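Long-range contact in cystalysin (PDB 1C7N), which belongs to the class I and II aminotransferase family of pyridoxal-5'-phosphate-dependent enzymes and binds pyridoxal-5'-phosphate: residues I87-V98 with M247-R258. Sequence-based numbering, arbitrary orientation.
Sequences IQTDWIINTAGV and MSNIIIKNPDIR. Unlike the reference sequence in segment 87-98: Q88 (reference Glu). With PLP (pyridoxal-5'-phosphate), chain I.
W91 and K253 meet over a ring face: the lysine lies alongside the indole, its CB 3.6 Å from the centroid of the six-membered ring and almost straight above it, a CH-pi contact. With CG anti to the backbone N (chi1 174°) and the chain extended beyond, K253 runs on across the ring, and its NZ forms salt bridges with E224 and D228. I251 CG2 meets the same ring at its edge, in plane, while I251 CD1 packs 3.5 Å from I92 CG1. On the other face of the sheet I93 CG1 rests against R258 CG. The R258 guanidinium plane is 11° from that of the indole, but NH1 approaches W91 CD1 obliquely rather than stacking on the ring; NH1 donates in plane to I252 O at 2.8 Å, and D90 O sits over one face of the guanidinium.

Backbone bonds join 92-95, the outermost strand within this chain, to antiparallel 248-251 in the seven-stranded mixed sheet of the fold type I PLP enzymes. I93 and I250 form a hydrogen-bonded pair, with I93 N 2.7 Å from I250 O, and I252 N reaches W91 O. N94 adds a side-chain link, ND2 to S248 O, 2.9 Å and almost straight (176°).

Toward the PLP, T95 OG1 donates to G97 O from above the carbonyl plane. S248 OG lies 2.9 Å from G97 N, and V98 N donates to phosphate oxygen O2P of PLP at 2.8 Å.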
loop_
_atom_site.group_PDB
_atom_site.type_symbol
_atom_site.label_atom_id
_atom_site.label_comp_id
_atom_site.label_asym_id
_atom_site.label_seq_id
_atom_site.Cartn_x
_atom_site.Cartn_y
_atom_site.Cartn_z
ATOM N N ILE A 87 -22.200 -12.110 -2.685
ATOM C CA ILE A 87 -21.876 -10.692 -2.582
ATOM C C ILE A 87 -21.971 -10.083 -3.973
ATOM O O ILE A 87 -22.140 -10.800 -4.956
ATOM C CB ILE A 87 -20.447 -10.459 -2.039
ATOM C CG1 ILE A 87 -19.408 -10.939 -3.055
ATOM C CG2 ILE A 87 -20.268 -11.198 -0.722
ATOM C CD1 ILE A 87 -17.970 -10.571 -2.694
ATOM N N GLN A 88 -21.881 -8.763 -4.054
ATOM C CA GLN A 88 -21.930 -8.098 -5.349
ATOM C C GLN A 88 -20.573 -7.462 -5.603
ATOM O O GLN A 88 -19.809 -7.226 -4.672
ATOM C CB GLN A 88 -23.031 -7.036 -5.376
ATOM C CG GLN A 88 -24.440 -7.597 -5.224
ATOM C CD GLN A 88 -24.701 -8.779 -6.137
ATOM O OE1 GLN A 88 -24.314 -8.776 -7.306
ATOM N NE2 GLN A 88 -25.367 -9.797 -5.609
ATOM N N THR A 89 -20.276 -7.183 -6.865
ATOM C CA THR A 89 -18.998 -6.592 -7.230
ATOM C C THR A 89 -18.719 -5.237 -6.591
ATOM O O THR A 89 -17.584 -4.958 -6.194
ATOM C CB THR A 89 -18.886 -6.435 -8.755
ATOM O OG1 THR A 89 -20.063 -5.784 -9.249
ATOM C CG2 THR A 89 -18.737 -7.798 -9.423
ATOM N N ASP A 90 -19.740 -4.394 -6.486
ATOM C CA ASP A 90 -19.540 -3.075 -5.911
ATOM C C ASP A 90 -19.468 -3.052 -4.385
ATOM O O ASP A 90 -19.390 -1.987 -3.788
ATOM C CB ASP A 90 -20.614 -2.100 -6.418
ATOM C CG ASP A 90 -22.026 -2.616 -6.224
ATOM O OD1 ASP A 90 -22.972 -1.899 -6.624
ATOM O OD2 ASP A 90 -22.196 -3.730 -5.679
ATOM N N TRP A 91 -19.481 -4.228 -3.764
ATOM C CA TRP A 91 -19.375 -4.348 -2.304
ATOM C C TRP A 91 -17.898 -4.419 -1.894
ATOM O O TRP A 91 -17.557 -4.220 -0.728
ATOM C CB TRP A 91 -20.032 -5.643 -1.823
ATOM C CG TRP A 91 -21.521 -5.679 -1.828
ATOM C CD1 TRP A 91 -22.369 -4.873 -2.530
ATOM C CD2 TRP A 91 -22.343 -6.624 -1.136
ATOM N NE1 TRP A 91 -23.672 -5.262 -2.320
ATOM C CE2 TRP A 91 -23.685 -6.334 -1.469
ATOM C CE3 TRP A 91 -22.074 -7.693 -0.268
ATOM C CZ2 TRP A 91 -24.759 -7.074 -0.964
ATOM C CZ3 TRP A 91 -23.144 -8.433 0.237
ATOM C CH2 TRP A 91 -24.472 -8.116 -0.115
ATOM N N ILE A 92 -17.034 -4.713 -2.861
ATOM C CA ILE A 92 -15.599 -4.870 -2.619
ATOM C C ILE A 92 -14.767 -3.591 -2.595
ATOM O O ILE A 92 -14.669 -2.892 -3.598
ATOM C CB ILE A 92 -14.966 -5.797 -3.682
ATOM C CG1 ILE A 92 -15.720 -7.125 -3.740
ATOM C CG2 ILE A 92 -13.494 -6.062 -3.349
ATOM C CD1 ILE A 92 -15.319 -7.985 -4.920
ATOM N N ILE A 93 -14.163 -3.302 -1.446
ATOM C CA ILE A 93 -13.293 -2.131 -1.303
ATOM C C ILE A 93 -11.889 -2.662 -0.994
ATOM O O ILE A 93 -11.720 -3.521 -0.121
ATOM C CB ILE A 93 -13.757 -1.203 -0.156
ATOM C CG1 ILE A 93 -15.184 -0.710 -0.430
ATOM C CG2 ILE A 93 -12.800 -0.019 -0.025
ATOM C CD1 ILE A 93 -15.346 0.039 -1.746
ATOM N N ASN A 94 -10.887 -2.147 -1.700
ATOM C CA ASN A 94 -9.513 -2.615 -1.518
ATOM C C ASN A 94 -8.624 -1.768 -0.617
ATOM O O ASN A 94 -8.709 -0.537 -0.605
ATOM C CB ASN A 94 -8.824 -2.752 -2.880
ATOM C CG ASN A 94 -9.553 -3.707 -3.812
ATOM O OD1 ASN A 94 -9.937 -3.335 -4.920
ATOM N ND2 ASN A 94 -9.740 -4.944 -3.367
ATOM N N THR A 95 -7.764 -2.452 0.133
ATOM C CA THR A 95 -6.805 -1.805 1.018
ATOM C C THR A 95 -5.531 -2.629 0.945
ATOM O O THR A 95 -5.567 -3.797 0.561
ATOM C CB THR A 95 -7.280 -1.777 2.483
ATOM O OG1 THR A 95 -7.434 -3.117 2.961
ATOM C CG2 THR A 95 -8.604 -1.033 2.604
ATOM N N ALA A 96 -4.403 -2.018 1.286
ATOM C CA ALA A 96 -3.134 -2.723 1.263
ATOM C C ALA A 96 -2.964 -3.401 2.615
ATOM O O ALA A 96 -2.194 -2.945 3.455
ATOM C CB ALA A 96 -1.986 -1.746 1.013
ATOM N N GLY A 97 -3.705 -4.480 2.830
ATOM C CA GLY A 97 -3.606 -5.187 4.090
ATOM C C GLY A 97 -4.827 -5.024 4.970
ATOM O O GLY A 97 -5.518 -4.008 4.929
ATOM N N VAL A 98 -5.087 -6.041 5.781
ATOM C CA VAL A 98 -6.223 -6.034 6.682
ATOM C C VAL A 98 -6.029 -5.107 7.876
ATOM O O VAL A 98 -6.964 -4.420 8.280
ATOM C CB VAL A 98 -6.521 -7.464 7.181
ATOM C CG1 VAL A 98 -7.623 -7.442 8.235
ATOM C CG2 VAL A 98 -6.932 -8.333 6.005
ATOM N N MET A 247 -2.665 -6.767 -0.780
ATOM C CA MET A 247 -3.954 -6.573 -1.440
ATOM C C MET A 247 -5.053 -7.258 -0.642
ATOM O O MET A 247 -5.016 -8.470 -0.433
ATOM C CB MET A 247 -3.928 -7.112 -2.871
ATOM C CG MET A 247 -5.223 -6.868 -3.648
ATOM S SD MET A 247 -5.836 -5.156 -3.581
ATOM C CE MET A 247 -4.561 -4.281 -4.496
ATOM N N SER A 248 -6.025 -6.473 -0.190
ATOM C CA SER A 248 -7.124 -7.001 0.607
ATOM C C SER A 248 -8.480 -6.705 -0.030
ATOM O O SER A 248 -8.639 -5.725 -0.762
ATOM C CB SER A 248 -7.089 -6.388 2.008
ATOM O OG SER A 248 -5.807 -6.515 2.594
ATOM N N ASN A 249 -9.453 -7.561 0.256
ATOM C CA ASN A 249 -10.800 -7.387 -0.261
ATOM C C ASN A 249 -11.759 -7.189 0.903
ATOM O O ASN A 249 -12.256 -8.158 1.491
ATOM C CB ASN A 249 -11.213 -8.602 -1.086
ATOM C CG ASN A 249 -10.432 -8.713 -2.367
ATOM O OD1 ASN A 249 -10.441 -7.793 -3.195
ATOM N ND2 ASN A 249 -9.743 -9.835 -2.546
ATOM N N ILE A 250 -11.996 -5.926 1.245
ATOM C CA ILE A 250 -12.884 -5.583 2.345
ATOM C C ILE A 250 -14.290 -5.520 1.774
ATOM O O ILE A 250 -14.564 -4.729 0.865
ATOM C CB ILE A 250 -12.501 -4.218 2.957
ATOM C CG1 ILE A 250 -10.980 -4.108 3.066
ATOM C CG2 ILE A 250 -13.103 -4.089 4.353
ATOM C CD1 ILE A 250 -10.340 -5.180 3.963
ATOM N N ILE A 251 -15.178 -6.362 2.296
ATOM C CA ILE A 251 -16.550 -6.418 1.799
ATOM C C ILE A 251 -17.524 -5.632 2.665
ATOM O O ILE A 251 -17.672 -5.902 3.862
ATOM C CB ILE A 251 -17.034 -7.882 1.702
ATOM C CG1 ILE A 251 -15.982 -8.731 0.985
ATOM C CG2 ILE A 251 -18.355 -7.951 0.944
ATOM C CD1 ILE A 251 -15.605 -8.215 -0.398
ATOM N N ILE A 252 -18.195 -4.667 2.045
ATOM C CA ILE A 252 -19.159 -3.813 2.739
ATOM C C ILE A 252 -20.426 -3.648 1.901
ATOM O O ILE A 252 -20.425 -2.958 0.881
ATOM C CB ILE A 252 -18.562 -2.419 3.008
ATOM C CG1 ILE A 252 -17.185 -2.565 3.662
ATOM C CG2 ILE A 252 -19.483 -1.620 3.919
ATOM C CD1 ILE A 252 -16.458 -1.252 3.837
ATOM N N LYS A 253 -21.503 -4.291 2.341
ATOM C CA LYS A 253 -22.792 -4.238 1.646
ATOM C C LYS A 253 -23.477 -2.871 1.662
ATOM O O LYS A 253 -23.954 -2.396 0.629
ATOM C CB LYS A 253 -23.748 -5.268 2.254
ATOM C CG LYS A 253 -25.168 -5.194 1.712
ATOM C CD LYS A 253 -26.118 -6.035 2.557
ATOM C CE LYS A 253 -27.502 -6.096 1.934
ATOM N NZ LYS A 253 -28.512 -6.710 2.844
ATOM N N ASN A 254 -23.538 -2.246 2.835
ATOM C CA ASN A 254 -24.194 -0.950 2.979
ATOM C C ASN A 254 -23.465 0.188 2.272
ATOM O O ASN A 254 -22.310 0.486 2.579
ATOM C CB ASN A 254 -24.365 -0.607 4.457
ATOM C CG ASN A 254 -25.180 0.656 4.666
ATOM O OD1 ASN A 254 -24.643 1.767 4.671
ATOM N ND2 ASN A 254 -26.489 0.493 4.817
ATOM N N PRO A 255 -24.142 0.849 1.317
ATOM C CA PRO A 255 -23.567 1.959 0.554
ATOM C C PRO A 255 -23.066 3.101 1.431
ATOM O O PRO A 255 -22.031 3.704 1.143
ATOM C CB PRO A 255 -24.718 2.382 -0.354
ATOM C CG PRO A 255 -25.446 1.103 -0.578
ATOM C CD PRO A 255 -25.488 0.523 0.814
ATOM N N ASP A 256 -23.803 3.405 2.495
ATOM C CA ASP A 256 -23.417 4.476 3.406
ATOM C C ASP A 256 -22.138 4.124 4.151
ATOM O O ASP A 256 -21.213 4.932 4.224
ATOM C CB ASP A 256 -24.540 4.751 4.407
ATOM C CG ASP A 256 -25.653 5.589 3.814
ATOM O OD1 ASP A 256 -26.143 5.244 2.717
ATOM O OD2 ASP A 256 -26.037 6.594 4.447
ATOM N N ILE A 257 -22.090 2.920 4.710
ATOM C CA ILE A 257 -20.905 2.476 5.434
ATOM C C ILE A 257 -19.735 2.316 4.464
ATOM O O ILE A 257 -18.608 2.713 4.764
ATOM C CB ILE A 257 -21.150 1.126 6.141
ATOM C CG1 ILE A 257 -22.174 1.306 7.265
ATOM C CG2 ILE A 257 -19.841 0.590 6.693
ATOM C CD1 ILE A 257 -22.595 0.001 7.927
ATOM N N ARG A 258 -20.010 1.736 3.300
ATOM C CA ARG A 258 -18.979 1.527 2.296
ATOM C C ARG A 258 -18.346 2.847 1.872
ATOM O O ARG A 258 -17.123 2.969 1.817
ATOM C CB ARG A 258 -19.565 0.816 1.072
ATOM C CG ARG A 258 -18.529 0.429 0.021
ATOM C CD ARG A 258 -19.103 -0.546 -1.003
ATOM N NE ARG A 258 -20.184 0.032 -1.800
ATOM C CZ ARG A 258 -21.429 -0.440 -1.838
ATOM N NH1 ARG A 258 -21.768 -1.503 -1.120
ATOM N NH2 ARG A 258 -22.337 0.139 -2.613
HETATM N N1 PLP I . -5.837 -10.399 10.802
HETATM C C2 PLP I . -5.415 -11.561 11.477
HETATM C C2A PLP I . -6.401 -12.108 12.494
HETATM C C3 PLP I . -4.141 -12.137 11.041
HETATM O O3 PLP I . -3.745 -13.166 11.793
HETATM C C4 PLP I . -3.439 -11.548 9.962
HETATM C C4A PLP I . -2.214 -12.147 9.433
HETATM C C5 PLP I . -4.023 -10.333 9.311
HETATM C C6 PLP I . -5.186 -9.781 9.763
HETATM C C5A PLP I . -3.442 -9.967 7.948
HETATM O O4P PLP I . -2.918 -8.729 7.670
HETATM P P PLP I . -2.474 -8.574 6.113
HETATM O O1P PLP I . -1.655 -7.366 6.153
HETATM O O2P PLP I . -3.732 -8.389 5.283
HETATM O O3P PLP I . -1.713 -9.747 5.672
#